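Long-range contacts in cytochrome P450 reductase (Amycolatopsis methanolica 239, PDB 5OGX), which transfers electrons from NADH through FAD and a [2Fe-2S] cluster to the cytochrome P450 partner that O-demethylates guaiacol and other lignin-derived aromatics: residues V136-P141 against D186-T191; A145-S150 against G171-G176; V165-G170 against W177-L182. All blocks are in the same frame, centred on the assembly; numbering follows the deposited sequence.

Contact 1 (V136-P141 against D186-T191)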
# COMPACT_ATOMS: atom_id res chain seq x y z
N VAL A 136 3.98 -3.78 -4.78
CA VAL A 136 4.62 -3.98 -6.07
C VAL A 136 3.59 -3.82 -7.17
O VAL A 136 2.39 -4.01 -6.97
CB VAL A 136 5.32 -5.35 -6.19
CG1 VAL A 136 6.47 -5.44 -5.20
CG2 VAL A 136 4.31 -6.50 -6.00
N GLU A 137 4.07 -3.44 -8.35
CA GLU A 137 3.21 -3.20 -9.49
C GLU A 137 3.40 -4.33 -10.49
O GLU A 137 4.51 -4.54 -10.99
CB GLU A 137 3.57 -1.84 -10.10
CG GLU A 137 2.72 -1.39 -11.25
CD GLU A 137 3.26 -0.08 -11.79
OE1 GLU A 137 3.62 -0.02 -12.98
OE2 GLU A 137 3.37 0.87 -10.99
N LEU A 138 2.32 -5.06 -10.78
CA LEU A 138 2.35 -6.14 -11.75
C LEU A 138 1.76 -5.67 -13.07
O LEU A 138 0.88 -4.81 -13.11
CB LEU A 138 1.57 -7.37 -11.25
CG LEU A 138 1.85 -7.93 -9.86
CD1 LEU A 138 1.10 -9.27 -9.67
CD2 LEU A 138 3.33 -8.11 -9.62
N VAL A 139 2.24 -6.27 -14.15
CA VAL A 139 1.68 -6.05 -15.48
C VAL A 139 0.98 -7.33 -15.93
O VAL A 139 1.57 -8.41 -15.89
CB VAL A 139 2.78 -5.64 -16.49
CG1 VAL A 139 2.15 -5.33 -17.86
CG2 VAL A 139 3.55 -4.44 -15.97
N VAL A 140 -0.28 -7.20 -16.33
CA VAL A 140 -1.06 -8.36 -16.76
C VAL A 140 -0.51 -8.83 -18.10
O VAL A 140 -0.45 -8.04 -19.05
CB VAL A 140 -2.56 -8.05 -16.86
CG1 VAL A 140 -3.34 -9.29 -17.36
CG2 VAL A 140 -3.09 -7.54 -15.52
N PRO A 141 -0.10 -10.08 -18.23
CA PRO A 141 0.50 -10.53 -19.49
C PRO A 141 -0.49 -10.40 -20.64
O PRO A 141 -1.67 -10.72 -20.50
CB PRO A 141 0.86 -12.00 -19.23
CG PRO A 141 0.53 -12.27 -17.82
CD PRO A 141 -0.27 -11.16 -17.24
N ASP A 186 5.50 -19.49 -13.97
CA ASP A 186 5.31 -18.31 -14.81
C ASP A 186 6.25 -17.19 -14.39
O ASP A 186 6.41 -16.91 -13.20
CB ASP A 186 3.87 -17.79 -14.71
CG ASP A 186 2.85 -18.73 -15.31
OD1 ASP A 186 3.24 -19.63 -16.09
OD2 ASP A 186 1.65 -18.53 -15.01
N ARG A 187 6.85 -16.53 -15.38
CA ARG A 187 7.49 -15.24 -15.13
C ARG A 187 6.44 -14.14 -15.10
O ARG A 187 5.47 -14.17 -15.86
CB ARG A 187 8.53 -14.95 -16.21
CG ARG A 187 9.87 -15.65 -16.00
CD ARG A 187 10.66 -15.00 -14.87
NE ARG A 187 10.89 -13.58 -15.12
CZ ARG A 187 11.82 -13.10 -15.94
NH1 ARG A 187 12.62 -13.93 -16.59
NH2 ARG A 187 11.95 -11.79 -16.11
N VAL A 188 6.63 -13.17 -14.22
CA VAL A 188 5.66 -12.10 -14.04
C VAL A 188 6.38 -10.77 -14.14
O VAL A 188 7.39 -10.56 -13.45
CB VAL A 188 4.93 -12.22 -12.68
CG1 VAL A 188 4.04 -11.00 -12.41
CG2 VAL A 188 4.11 -13.52 -12.63
N GLU A 189 5.89 -9.88 -14.99
CA GLU A 189 6.46 -8.55 -15.11
C GLU A 189 6.05 -7.73 -13.89
O GLU A 189 4.85 -7.60 -13.60
CB GLU A 189 5.99 -7.88 -16.40
CG GLU A 189 6.60 -6.51 -16.65
CD GLU A 189 6.17 -5.92 -17.98
OE1 GLU A 189 5.44 -6.61 -18.73
OE2 GLU A 189 6.55 -4.77 -18.27
N ALA A 190 7.03 -7.18 -13.18
CA ALA A 190 6.74 -6.53 -11.91
C ALA A 190 7.83 -5.52 -11.60
O ALA A 190 9.00 -5.71 -11.96
CB ALA A 190 6.65 -7.56 -10.77
N THR A 191 7.44 -4.43 -10.94
CA THR A 191 8.39 -3.43 -10.46
C THR A 191 8.04 -3.09 -9.01
O THR A 191 6.89 -3.16 -8.59
CB THR A 191 8.36 -2.16 -11.29
OG1 THR A 191 7.04 -1.61 -11.24
CG2 THR A 191 8.71 -2.46 -12.75
O HOH W 1 5.45 -2.84 -13.29
O HOH W 2 6.55 1.23 -11.67
O HOH W 3 3.50 -10.34 -16.36
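Val136 packs its CA and CB against the carbonyl oxygen of Thr191, where two antiparallel strands of the FAD-binding barrel meet. Glu137 and Thr191 form a hydrogen-bonded pair: Glu137 N donates to Thr191 O at 2.8 Å in an almost straight bond (177°), and Thr191 N returns one to Glu137 O at 2.9 Å. Their side chains run alongside each other on one face of the sheet, and a water joins Thr191 OG1 to Glu137 O. The Glu137 carboxylate itself goes to Arg146 in a salt bridge and to Asn38 beside the iron-sulfur cluster. On the other face, Leu138 CD2 touches Ala190 CB at 3.6 Å and, more loosely, Val188 CG1, under a cover that includes Trp177. Val139 N bonds to Glu189 O at 3.0 Å, and beyond it a water bridges Val139 O and Glu189 N, extending the ladder where the direct pairing stops. A fully extended chain (chi1 -177°) carries the Glu189 carboxylate across Val139, with Glu189 CD 3.6 Å from Val139 CG2. The strand pair thus separates an apolar face from a mixed one on which the Glu137 carboxylate, through Asn38, ties the barrel to the cluster domain.

Contact 2 (A145-S150 against G171-G176). Unlike the reference sequence in segment 171-176: Val172 (reference Ile), Gly176 (reference Arg). With FAD (flavin-adenine dinucleotide), chain B.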
# COMPACT_ATOMS: atom_id res chain seq x y z
N ALA A 145 -2.34 -3.99 -18.77
CA ALA A 145 -2.90 -3.37 -17.58
C ALA A 145 -1.91 -3.47 -16.42
O ALA A 145 -1.22 -4.48 -16.26
CB ALA A 145 -4.21 -4.06 -17.22
N ARG A 146 -1.85 -2.42 -15.60
CA ARG A 146 -0.96 -2.38 -14.45
C ARG A 146 -1.78 -2.36 -13.17
O ARG A 146 -2.73 -1.59 -13.06
CB ARG A 146 -0.06 -1.14 -14.51
CG ARG A 146 0.55 -0.95 -15.89
CD ARG A 146 1.52 0.20 -15.95
NE ARG A 146 2.82 -0.18 -15.42
CZ ARG A 146 3.79 -0.76 -16.13
NH1 ARG A 146 3.62 -1.03 -17.41
NH2 ARG A 146 4.94 -1.06 -15.53
N ARG A 147 -1.41 -3.22 -12.21
CA ARG A 147 -2.17 -3.35 -10.98
C ARG A 147 -1.23 -3.50 -9.80
O ARG A 147 -0.16 -4.12 -9.91
CB ARG A 147 -3.15 -4.54 -11.02
CG ARG A 147 -4.15 -4.47 -12.18
CD ARG A 147 -5.18 -3.37 -11.97
NE ARG A 147 -6.27 -3.47 -12.94
CZ ARG A 147 -6.33 -2.79 -14.08
NH1 ARG A 147 -5.34 -1.95 -14.41
NH2 ARG A 147 -7.36 -2.96 -14.90
N GLN A 148 -1.63 -2.91 -8.68
CA GLN A 148 -0.84 -2.87 -7.45
C GLN A 148 -1.25 -4.00 -6.52
O GLN A 148 -2.45 -4.23 -6.32
CB GLN A 148 -1.09 -1.54 -6.74
CG GLN A 148 -0.93 -0.30 -7.62
CD GLN A 148 -2.21 0.15 -8.36
OE1 GLN A 148 -3.14 -0.62 -8.60
NE2 GLN A 148 -2.23 1.43 -8.73
N TYR A 149 -0.26 -4.63 -5.87
CA TYR A 149 -0.53 -5.64 -4.85
C TYR A 149 0.42 -5.41 -3.69
O TYR A 149 1.64 -5.36 -3.87
CB TYR A 149 -0.42 -7.07 -5.42
CG TYR A 149 -1.53 -7.26 -6.41
CD1 TYR A 149 -2.84 -7.40 -5.97
CD2 TYR A 149 -1.30 -7.12 -7.77
CE1 TYR A 149 -3.90 -7.49 -6.88
CE2 TYR A 149 -2.35 -7.21 -8.68
CZ TYR A 149 -3.63 -7.37 -8.23
OH TYR A 149 -4.66 -7.44 -9.15
N SER A 150 -0.15 -5.25 -2.50
CA SER A 150 0.63 -5.01 -1.29
C SER A 150 1.45 -6.23 -0.91
O SER A 150 1.01 -7.37 -1.06
CB SER A 150 -0.29 -4.66 -0.13
OG SER A 150 -1.07 -3.52 -0.40
N GLY A 171 -12.86 -8.79 -13.53
CA GLY A 171 -11.61 -8.02 -13.47
C GLY A 171 -10.56 -8.53 -14.44
O GLY A 171 -10.43 -9.73 -14.70
N VAL A 172 -9.79 -7.59 -14.98
CA VAL A 172 -8.75 -7.94 -15.95
C VAL A 172 -7.64 -8.74 -15.29
O VAL A 172 -7.25 -9.81 -15.78
CB VAL A 172 -8.23 -6.66 -16.63
CG1 VAL A 172 -6.93 -6.94 -17.41
CG2 VAL A 172 -9.29 -6.09 -17.55
N ALA A 173 -7.11 -8.25 -14.16
CA ALA A 173 -5.98 -8.92 -13.53
C ALA A 173 -6.41 -10.11 -12.69
O ALA A 173 -5.70 -11.11 -12.63
CB ALA A 173 -5.18 -7.95 -12.65
N THR A 174 -7.55 -10.01 -11.99
CA THR A 174 -7.91 -11.07 -11.04
C THR A 174 -8.72 -12.16 -11.74
O THR A 174 -8.19 -13.25 -12.01
CB THR A 174 -8.63 -10.48 -9.84
OG1 THR A 174 -9.79 -9.75 -10.27
CG2 THR A 174 -7.70 -9.54 -9.10
N ASP A 175 -9.98 -11.87 -12.05
CA ASP A 175 -10.83 -12.83 -12.76
C ASP A 175 -10.18 -13.33 -14.04
O ASP A 175 -10.30 -14.51 -14.39
CB ASP A 175 -12.18 -12.17 -13.07
CG ASP A 175 -13.38 -13.08 -12.82
OD1 ASP A 175 -13.23 -14.13 -12.16
OD2 ASP A 175 -14.48 -12.72 -13.28
N GLY A 176 -9.44 -12.46 -14.74
CA GLY A 176 -8.88 -12.83 -16.02
C GLY A 176 -7.49 -13.45 -16.02
O GLY A 176 -7.04 -13.92 -17.08
PA FAD B . -10.51 -4.28 -13.04
O1A FAD B . -10.53 -4.89 -14.43
O2A FAD B . -9.64 -3.06 -12.92
O5B FAD B . -12.04 -3.87 -12.57
C5B FAD B . -13.14 -4.58 -13.08
C4B FAD B . -14.42 -3.79 -12.70
O4B FAD B . -14.65 -3.92 -11.42
C3B FAD B . -14.22 -2.29 -12.94
O3B FAD B . -15.38 -1.74 -13.37
C2B FAD B . -13.79 -1.74 -11.55
O2B FAD B . -14.08 -0.28 -11.42
C1B FAD B . -14.47 -2.48 -10.71
N9A FAD B . -13.71 -2.76 -9.52
C8A FAD B . -12.38 -2.67 -9.37
N7A FAD B . -12.08 -3.06 -8.13
C5A FAD B . -13.22 -3.39 -7.51
C6A FAD B . -13.47 -3.85 -6.24
N6A FAD B . -12.73 -4.17 -5.03
N1A FAD B . -14.72 -4.12 -5.86
C2A FAD B . -15.74 -3.95 -6.73
N3A FAD B . -15.51 -3.50 -7.99
C4A FAD B . -14.23 -3.22 -8.37
N1 FAD B . -5.97 -5.78 -4.44
C2 FAD B . -5.78 -7.05 -3.75
O2 FAD B . -6.52 -7.96 -3.95
N3 FAD B . -4.65 -7.20 -2.83
C4 FAD B . -3.72 -6.15 -2.54
O4 FAD B . -2.83 -6.30 -1.78
C4X FAD B . -3.96 -4.85 -3.25
N5 FAD B . -3.05 -3.78 -3.01
C5X FAD B . -3.30 -2.51 -3.69
C6 FAD B . -2.44 -1.44 -3.41
C7 FAD B . -2.70 -0.24 -4.08
C7M FAD B . -1.66 0.81 -3.67
C8 FAD B . -3.76 -0.11 -4.97
C8M FAD B . -3.95 1.24 -5.66
C9 FAD B . -4.61 -1.17 -5.24
C9A FAD B . -4.38 -2.37 -4.58
N10 FAD B . -5.29 -3.49 -4.87
C10 FAD B . -5.07 -4.71 -4.17
C1' FAD B . -6.37 -3.36 -5.86
C2' FAD B . -5.72 -4.05 -7.14
O2' FAD B . -4.58 -3.37 -7.64
C3' FAD B . -6.69 -4.20 -8.34
O3' FAD B . -7.33 -2.98 -8.54
C4' FAD B . -7.74 -5.29 -8.08
O4' FAD B . -7.11 -6.54 -7.94
C5' FAD B . -8.76 -5.37 -9.23
O5' FAD B . -8.06 -5.38 -10.47
P FAD B . -8.72 -6.15 -11.75
O1P FAD B . -7.84 -5.87 -12.94
O2P FAD B . -8.99 -7.60 -11.44
O3P FAD B . -10.19 -5.44 -11.94
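The FAD site of this reductase is built here from two pieces, strand 146-150 along the flavin and ribityl chain and the turn leading into helix 174-178 at the pyrophosphate. Direct contact between the two is modest and mostly van der Waals: Arg147 CG lies 3.7 Å from Ala173 CB, the same methyl meets Tyr149 OH, and Ala145 CB touches Val172 CG1. FAD does most of the joining. Arg147, bent at chi2 (-71°), turns its guanidinium back toward the phosphates, and NE donates to FAD O1P at 2.9 Å from the edge of the group. Its NH1 bonds to Arg146 O within the guanidinium plane, which should limit rotation of the head. The same O1P takes Ala173 N at 2.8 Å, so one phosphate oxygen is gripped from both segments. Val172 N reaches FAD O1A on the other phosphate, while Thr174 binds FAD O2P twice, through N and through OG1 at 2.6 Å; OG1 also accepts from Val168 N. A side chain on Gly171 would collide with that O2P. Tyr149 shares a hydrogen bond of 2.9 Å between its OH and FAD O4', with FAD O2' over one ring face. FAD O2' donates to Gln148 O at 2.6 Å, and Ser150 N holds FAD O4 at the flavin. Val172 differs from the reference sequence, but its hydrogen bond to FAD O1A comes from the backbone N. A strand carrying Arg-x-Tyr-Ser, set against successive amides near a helix start that hold the pyrophosphate, is characteristic of FAD binding in the ferredoxin-NADP reductase family.

Contact 3 (V165-G170 against W177-L182). With FAD (flavin-adenine dinucleotide), chain B.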
# COMPACT_ATOMS: atom_id res chain seq x y z
N VAL A 165 -4.57 -11.77 -2.91
CA VAL A 165 -5.33 -11.24 -4.04
C VAL A 165 -6.80 -11.59 -3.88
O VAL A 165 -7.15 -12.77 -3.75
CB VAL A 165 -4.79 -11.81 -5.37
CG1 VAL A 165 -5.50 -11.14 -6.55
CG2 VAL A 165 -3.28 -11.59 -5.44
N ARG A 166 -7.66 -10.58 -3.94
CA ARG A 166 -9.10 -10.79 -3.93
C ARG A 166 -9.64 -10.79 -5.36
O ARG A 166 -9.33 -9.88 -6.14
CB ARG A 166 -9.80 -9.72 -3.10
CG ARG A 166 -11.30 -9.83 -3.11
CD ARG A 166 -11.84 -10.60 -1.92
NE ARG A 166 -13.29 -10.68 -1.96
CZ ARG A 166 -14.11 -9.68 -1.62
NH1 ARG A 166 -15.42 -9.85 -1.69
NH2 ARG A 166 -13.61 -8.52 -1.20
N ARG A 167 -10.45 -11.80 -5.69
CA ARG A 167 -11.05 -11.88 -7.02
C ARG A 167 -12.10 -10.80 -7.19
O ARG A 167 -13.03 -10.70 -6.39
CB ARG A 167 -11.67 -13.27 -7.24
CG ARG A 167 -12.00 -13.59 -8.70
CD ARG A 167 -12.61 -14.99 -8.85
NE ARG A 167 -13.90 -15.08 -8.17
CZ ARG A 167 -15.06 -14.71 -8.70
NH1 ARG A 167 -15.12 -14.25 -9.95
NH2 ARG A 167 -16.18 -14.81 -7.99
N VAL A 168 -11.98 -10.02 -8.25
CA VAL A 168 -12.99 -9.03 -8.62
C VAL A 168 -13.73 -9.57 -9.84
O VAL A 168 -13.11 -9.80 -10.89
CB VAL A 168 -12.35 -7.66 -8.92
CG1 VAL A 168 -13.39 -6.70 -9.45
CG2 VAL A 168 -11.67 -7.10 -7.65
N PRO A 169 -15.04 -9.82 -9.75
CA PRO A 169 -15.79 -10.33 -10.91
C PRO A 169 -15.62 -9.45 -12.13
O PRO A 169 -15.77 -8.22 -12.07
CB PRO A 169 -17.23 -10.34 -10.41
CG PRO A 169 -17.10 -10.57 -8.94
CD PRO A 169 -15.87 -9.79 -8.53
N GLY A 170 -15.29 -10.08 -13.26
CA GLY A 170 -15.03 -9.37 -14.49
C GLY A 170 -13.72 -8.61 -14.53
O GLY A 170 -13.50 -7.85 -15.47
N TRP A 177 -6.80 -13.50 -14.88
CA TRP A 177 -5.41 -13.95 -14.90
C TRP A 177 -4.99 -14.60 -13.58
O TRP A 177 -4.67 -15.79 -13.55
CB TRP A 177 -4.49 -12.79 -15.25
CG TRP A 177 -3.02 -13.04 -15.06
CD1 TRP A 177 -2.31 -14.13 -15.47
CD2 TRP A 177 -2.08 -12.17 -14.41
NE1 TRP A 177 -0.98 -13.99 -15.12
CE2 TRP A 177 -0.82 -12.79 -14.47
CE3 TRP A 177 -2.19 -10.92 -13.79
CZ2 TRP A 177 0.33 -12.21 -13.92
CZ3 TRP A 177 -1.04 -10.34 -13.25
CH2 TRP A 177 0.20 -10.98 -13.33
N LEU A 178 -4.98 -13.83 -12.48
CA LEU A 178 -4.47 -14.38 -11.23
C LEU A 178 -5.35 -15.51 -10.70
O LEU A 178 -4.86 -16.37 -9.96
CB LEU A 178 -4.33 -13.27 -10.18
CG LEU A 178 -3.34 -12.17 -10.59
CD1 LEU A 178 -3.49 -10.95 -9.69
CD2 LEU A 178 -1.91 -12.69 -10.55
N PHE A 179 -6.62 -15.53 -11.06
CA PHE A 179 -7.53 -16.61 -10.70
C PHE A 179 -7.81 -17.55 -11.86
O PHE A 179 -8.55 -18.53 -11.69
CB PHE A 179 -8.85 -16.03 -10.18
CG PHE A 179 -8.78 -15.55 -8.77
CD1 PHE A 179 -8.14 -14.35 -8.46
CD2 PHE A 179 -9.31 -16.31 -7.74
CE1 PHE A 179 -8.06 -13.91 -7.15
CE2 PHE A 179 -9.23 -15.88 -6.42
CZ PHE A 179 -8.60 -14.68 -6.13
N ASP A 180 -7.23 -17.29 -13.03
CA ASP A 180 -7.55 -18.10 -14.21
C ASP A 180 -6.36 -18.06 -15.17
O ASP A 180 -6.33 -17.30 -16.14
CB ASP A 180 -8.82 -17.60 -14.91
CG ASP A 180 -9.08 -18.32 -16.21
OD1 ASP A 180 -8.67 -19.50 -16.29
OD2 ASP A 180 -9.67 -17.72 -17.13
N GLY A 181 -5.37 -18.91 -14.90
CA GLY A 181 -4.23 -18.97 -15.79
C GLY A 181 -2.87 -18.95 -15.11
O GLY A 181 -1.97 -19.70 -15.51
N LEU A 182 -2.70 -18.09 -14.11
CA LEU A 182 -1.44 -18.03 -13.37
C LEU A 182 -1.08 -19.41 -12.85
O LEU A 182 -1.92 -20.13 -12.30
CB LEU A 182 -1.55 -17.04 -12.21
CG LEU A 182 -0.23 -16.68 -11.53
CD1 LEU A 182 0.52 -15.64 -12.35
CD2 LEU A 182 -0.47 -16.15 -10.11
PA FAD B . -10.51 -4.28 -13.04
O1A FAD B . -10.53 -4.89 -14.43
O2A FAD B . -9.64 -3.06 -12.92
O5B FAD B . -12.04 -3.87 -12.57
C5B FAD B . -13.14 -4.58 -13.08
C4B FAD B . -14.42 -3.79 -12.70
O4B FAD B . -14.65 -3.92 -11.42
C3B FAD B . -14.22 -2.29 -12.94
O3B FAD B . -15.38 -1.74 -13.37
C2B FAD B . -13.79 -1.74 -11.55
O2B FAD B . -14.08 -0.28 -11.42
C1B FAD B . -14.47 -2.48 -10.71
N9A FAD B . -13.71 -2.76 -9.52
C8A FAD B . -12.38 -2.67 -9.37
N7A FAD B . -12.08 -3.06 -8.13
C5A FAD B . -13.22 -3.39 -7.51
C6A FAD B . -13.47 -3.85 -6.24
N6A FAD B . -12.73 -4.17 -5.03
N1A FAD B . -14.72 -4.12 -5.86
C2A FAD B . -15.74 -3.95 -6.73
N3A FAD B . -15.51 -3.50 -7.99
C4A FAD B . -14.23 -3.22 -8.37
N1 FAD B . -5.97 -5.78 -4.44
C2 FAD B . -5.78 -7.05 -3.75
O2 FAD B . -6.52 -7.96 -3.95
N3 FAD B . -4.65 -7.20 -2.83
C4 FAD B . -3.72 -6.15 -2.54
O4 FAD B . -2.83 -6.30 -1.78
C4X FAD B . -3.96 -4.85 -3.25
N5 FAD B . -3.05 -3.78 -3.01
C5X FAD B . -3.30 -2.51 -3.69
C6 FAD B . -2.44 -1.44 -3.41
C7 FAD B . -2.70 -0.24 -4.08
C7M FAD B . -1.66 0.81 -3.67
C8 FAD B . -3.76 -0.11 -4.97
C8M FAD B . -3.95 1.24 -5.66
C9 FAD B . -4.61 -1.17 -5.24
C9A FAD B . -4.38 -2.37 -4.58
N10 FAD B . -5.29 -3.49 -4.87
C10 FAD B . -5.07 -4.71 -4.17
C1' FAD B . -6.37 -3.36 -5.86
C2' FAD B . -5.72 -4.05 -7.14
O2' FAD B . -4.58 -3.37 -7.64
C3' FAD B . -6.69 -4.20 -8.34
O3' FAD B . -7.33 -2.98 -8.54
C4' FAD B . -7.74 -5.29 -8.08
O4' FAD B . -7.11 -6.54 -7.94
C5' FAD B . -8.76 -5.37 -9.23
O5' FAD B . -8.06 -5.38 -10.47
P FAD B . -8.72 -6.15 -11.75
O1P FAD B . -7.84 -5.87 -12.94
O2P FAD B . -8.99 -7.60 -11.44
O3P FAD B . -10.19 -5.44 -11.94
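Strand 160-166 of the FAD-binding barrel and the end of helix 174-178 close on each other here, next to the flavin. Phe179 sits just past the helix, and Arg167 lies over one face of its ring: Arg167 CB stands 3.5 Å from the centroid, only 10° off the normal, a CH-pi contact. The arginine chain then continues across the ring, Arg167 CD lying 3.7 Å from Phe179 CD2. With CG anti to the backbone N (chi1 -165°), the Arg167 methylenes follow the ring before the chain bends at chi3 and carries the guanidinium off to salt bridges with Asp175 and Asp116. The planes of guanidinium and ring are 73° apart, so the two do not stack. At the ring edge, near its plane, Val165 O approaches Phe179 CZ at 3.4 Å. Val165 CG1 touches both Leu178 CD1 at 3.7 Å and Phe179 CE1 at 3.8 Å. Val165 and Leu178 cross at about a right angle, and both also pack on Tyr149. An alanine in place of Phe179 is likely to open a gap beside Val165 and leave the Arg167 methylenes without the ring they lie on, setting that chain freer to turn. At the helix end, Trp177 O takes bonds from Asp180 N and Leu182 N, from opposite faces of its plane, tying down the turn that carries Phe179. On the strand's flavin side, Arg166 N donates to FAD O2 at 2.9 Å in a nearly straight bond. Apolar and CH-pi contacts thus hold the helix end to a strand whose backbone binds the flavin, while the charge of Arg167 is probably balanced by the two aspartates.

Overall arrangement
All three contacts lie in the FAD-binding barrel and reach its antiparallel sheet. Contact 1, largely buried, is a backbone ladder between neighbouring strands. Contact 2, also mostly buried, joins its segments chiefly through the cofactor, with the polar chemistry directed at phosphates, ribityl and flavin. Contact 3 is only partly buried and depends on side chains: an arginine's aliphatic stem over a phenyl ring, with valine and leucine beside it. Contacts 2 and 3 share helix 174-178 and both touch FAD; a probable hydrogen bond from Gly170 N to Asp175 OD2 links them. Strands 135-139 and 146-150 are sheet neighbours, which connects contacts 1 and 2, and Trp177 of contact 3 packs on Val140 and Pro141.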